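Local coordinates for protein putative surface-anchored fimbrial subunit (Corynebacterium diphtheriae, PDB 3HR6) that forms the shaft of the bacterial pilus as its major subunit, with tandem Ig-like modules stabilised by isopeptide and disulfide bonds, and binds calcium, at residues Lys199-Thr202 / Asn203-Thr206. Sequence-based numbering, arbitrary orientation. Where two conformers were deposited one is given.
Sequences KPDT and NKIT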
ATOM      1  N   LYS A 199      -6.623  13.184  -7.919  1.00 16.20           N
ATOM      2  CA  LYS A 199      -5.600  12.531  -8.685  1.00 16.72           C
ATOM      3  C   LYS A 199      -4.238  13.164  -8.393  1.00 16.47           C
ATOM      4  O   LYS A 199      -4.154  14.350  -8.138  1.00 16.19           O
ATOM      5  CB  LYS A 199      -5.938  12.583 -10.171  1.00 18.13           C
ATOM      6  CG  LYS A 199      -7.094  11.632 -10.516  1.00 19.63           C
ATOM      7  CD  LYS A 199      -7.317  11.529 -11.978  1.00 24.24           C
ATOM      8  CE  LYS A 199      -8.619  10.823 -12.273  1.00 26.04           C
ATOM      9  NZ  LYS A 199      -9.771  11.703 -12.001  1.00 29.36           N
ATOM     10  N   PRO A 200      -3.190  12.355  -8.422  1.00 16.47           N
ATOM     11  CA  PRO A 200      -1.822  12.810  -8.177  1.00 16.65           C
ATOM     12  C   PRO A 200      -1.384  13.789  -9.225  1.00 15.58           C
ATOM     13  O   PRO A 200      -1.695  13.599 -10.417  1.00 14.85           O
ATOM     14  CB  PRO A 200      -0.998  11.537  -8.325  1.00 15.69           C
ATOM     15  CG  PRO A 200      -2.015  10.394  -8.335  1.00 19.21           C
ATOM     16  CD  PRO A 200      -3.215  10.972  -8.923  1.00 17.37           C
ATOM     17  N   ASP A 201      -0.644  14.814  -8.818  1.00 15.31           N
ATOM     18  CA  ASP A 201      -0.089  15.748  -9.793  1.00 16.52           C
ATOM     19  C   ASP A 201       1.000  15.043 -10.606  1.00 14.71           C
ATOM     20  O   ASP A 201       2.009  14.649 -10.056  1.00 14.25           O
ATOM     21  CB  ASP A 201       0.478  16.966  -9.061  1.00 17.60           C
ATOM     22  CG  ASP A 201       1.108  17.991  -9.999  1.00 19.23           C
ATOM     23  OD1 ASP A 201       1.348  17.757 -11.212  1.00 22.12           O
ATOM     24  OD2 ASP A 201       1.334  19.104  -9.500  1.00 27.65           O
ATOM     25  N   THR A 202       0.804  14.874 -11.915  1.00 14.85           N
ATOM     26  CA  THR A 202       1.780  14.062 -12.653  0.50 13.89           C
ATOM     27  C   THR A 202       3.167  14.707 -12.681  1.00 13.73           C
ATOM     28  O   THR A 202       4.142  13.981 -12.802  1.00 15.64           O
ATOM     29  CB  THR A 202       1.363  13.647 -14.093  0.50 13.91           C
ATOM     30  OG1 THR A 202       1.180  14.805 -14.925  0.50 11.82           O
ATOM     31  CG2 THR A 202       0.104  12.809 -14.069  0.50 12.53           C
ATOM     32  N   ASN A 203       3.283  16.013 -12.460  1.00 12.45           N
ATOM     33  CA  ASN A 203       4.637  16.628 -12.435  1.00 10.86           C
ATOM     34  C   ASN A 203       5.342  16.452 -11.092  1.00 11.42           C
ATOM     35  O   ASN A 203       6.506  16.843 -10.961  1.00 11.74           O
ATOM     36  CB  ASN A 203       4.564  18.110 -12.820  1.00 11.37           C
ATOM     37  CG  ASN A 203       4.049  18.297 -14.208  1.00 10.75           C
ATOM     38  OD1 ASN A 203       3.226  19.176 -14.468  1.00 16.23           O
ATOM     39  ND2 ASN A 203       4.484  17.450 -15.113  1.00  9.83           N
ATOM     40  N   LYS A 204       4.639  15.869 -10.136  1.00 11.33           N
ATOM     41  CA  LYS A 204       5.190  15.616  -8.809  1.00 11.44           C
ATOM     42  C   LYS A 204       5.355  14.155  -8.463  1.00 10.98           C
ATOM     43  O   LYS A 204       5.634  13.845  -7.335  1.00 10.85           O
ATOM     44  CB  LYS A 204       4.381  16.381  -7.763  1.00 11.77           C
ATOM     45  CG  LYS A 204       4.490  17.882  -7.989  1.00 14.12           C
ATOM     46  CD  LYS A 204       3.778  18.641  -6.915  1.00 17.85           C
ATOM     47  CE  LYS A 204       4.127  20.130  -6.905  1.00 18.68           C
ATOM     48  NZ  LYS A 204       3.225  20.888  -7.773  1.00 21.61           N
ATOM     49  N   ILE A 205       5.210  13.255  -9.435  1.00 10.63           N
ATOM     50  CA  ILE A 205       5.481  11.834  -9.222  1.00 10.54           C
ATOM     51  C   ILE A 205       6.926  11.596  -9.570  1.00 10.11           C
ATOM     52  O   ILE A 205       7.343  11.874 -10.671  1.00 11.08           O
ATOM     53  CB  ILE A 205       4.599  10.918 -10.084  1.00 11.13           C
ATOM     54  CG1 ILE A 205       3.110  11.246  -9.851  1.00 11.52           C
ATOM     55  CG2 ILE A 205       4.880   9.474  -9.756  1.00 10.69           C
ATOM     56  CD1 ILE A 205       2.201  10.616 -10.899  1.00 12.06           C
ATOM     57  N   THR A 206       7.678  11.080  -8.595  1.00 10.58           N
ATOM     58  CA  THR A 206       9.080  10.829  -8.812  1.00  9.50           C
ATOM     59  C   THR A 206       9.431   9.395  -8.449  1.00  9.92           C
ATOM     60  O   THR A 206       8.825   8.776  -7.561  1.00 10.74           O
ATOM     61  CB  THR A 206       9.970  11.792  -7.992  1.00  9.20           C
ATOM     62  OG1 THR A 206       9.760  11.541  -6.596  1.00  9.65           O
ATOM     63  CG2 THR A 206       9.634  13.288  -8.367  1.00  9.19           C
TER
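The side chain of D201 reaches N203 and K204 across a type I beta turn, D201-K204, combined with an Asx turn. It lies at the surface of the Cna-B-like, Ig-like module, in the loop leading from strand 187-192 into strand 206-209. The beta turn is closed by K204 N, which donates to D201 O at 2.9 Å. The Asx turn adds a second bond, from N203 N to D201 OD1, also 2.9 Å and moderately bent. Chi1 of D201 is extended (179°), with CG trans to the main-chain N, which carries the carboxylate forward over the turn. N203 N meets OD1 from above the carboxylate plane, while the side-chain amide of N203 is turned 64° from the D201 carboxylate. The second oxygen faces K204: D201 OD2 forms a salt bridge with K204 NZ at 3.1 Å, on the anti side and out of plane. The lysine methylenes run past the carboxylate, with K204 CD 3.6 Å from D201 OD2, and a bend at the last torsion (chi4 89°) turns NZ back to this oxygen. The two carboxylate oxygens thus serve different partners, a backbone N-H and an ammonium group, which should limit rotation of the carboxylate. K204 also touches E257 of strand 251-259. The backbone of D201 hydrogen-bonds with E257 as well, joining the turn to that strand. I205 takes up the apolar side, packing also on V221, L232 and F256. I205 CD1 lies 3.9 Å from CA of T202, the second residue of the turn, and meets the proline ring at P200 CB, 4.2 Å away.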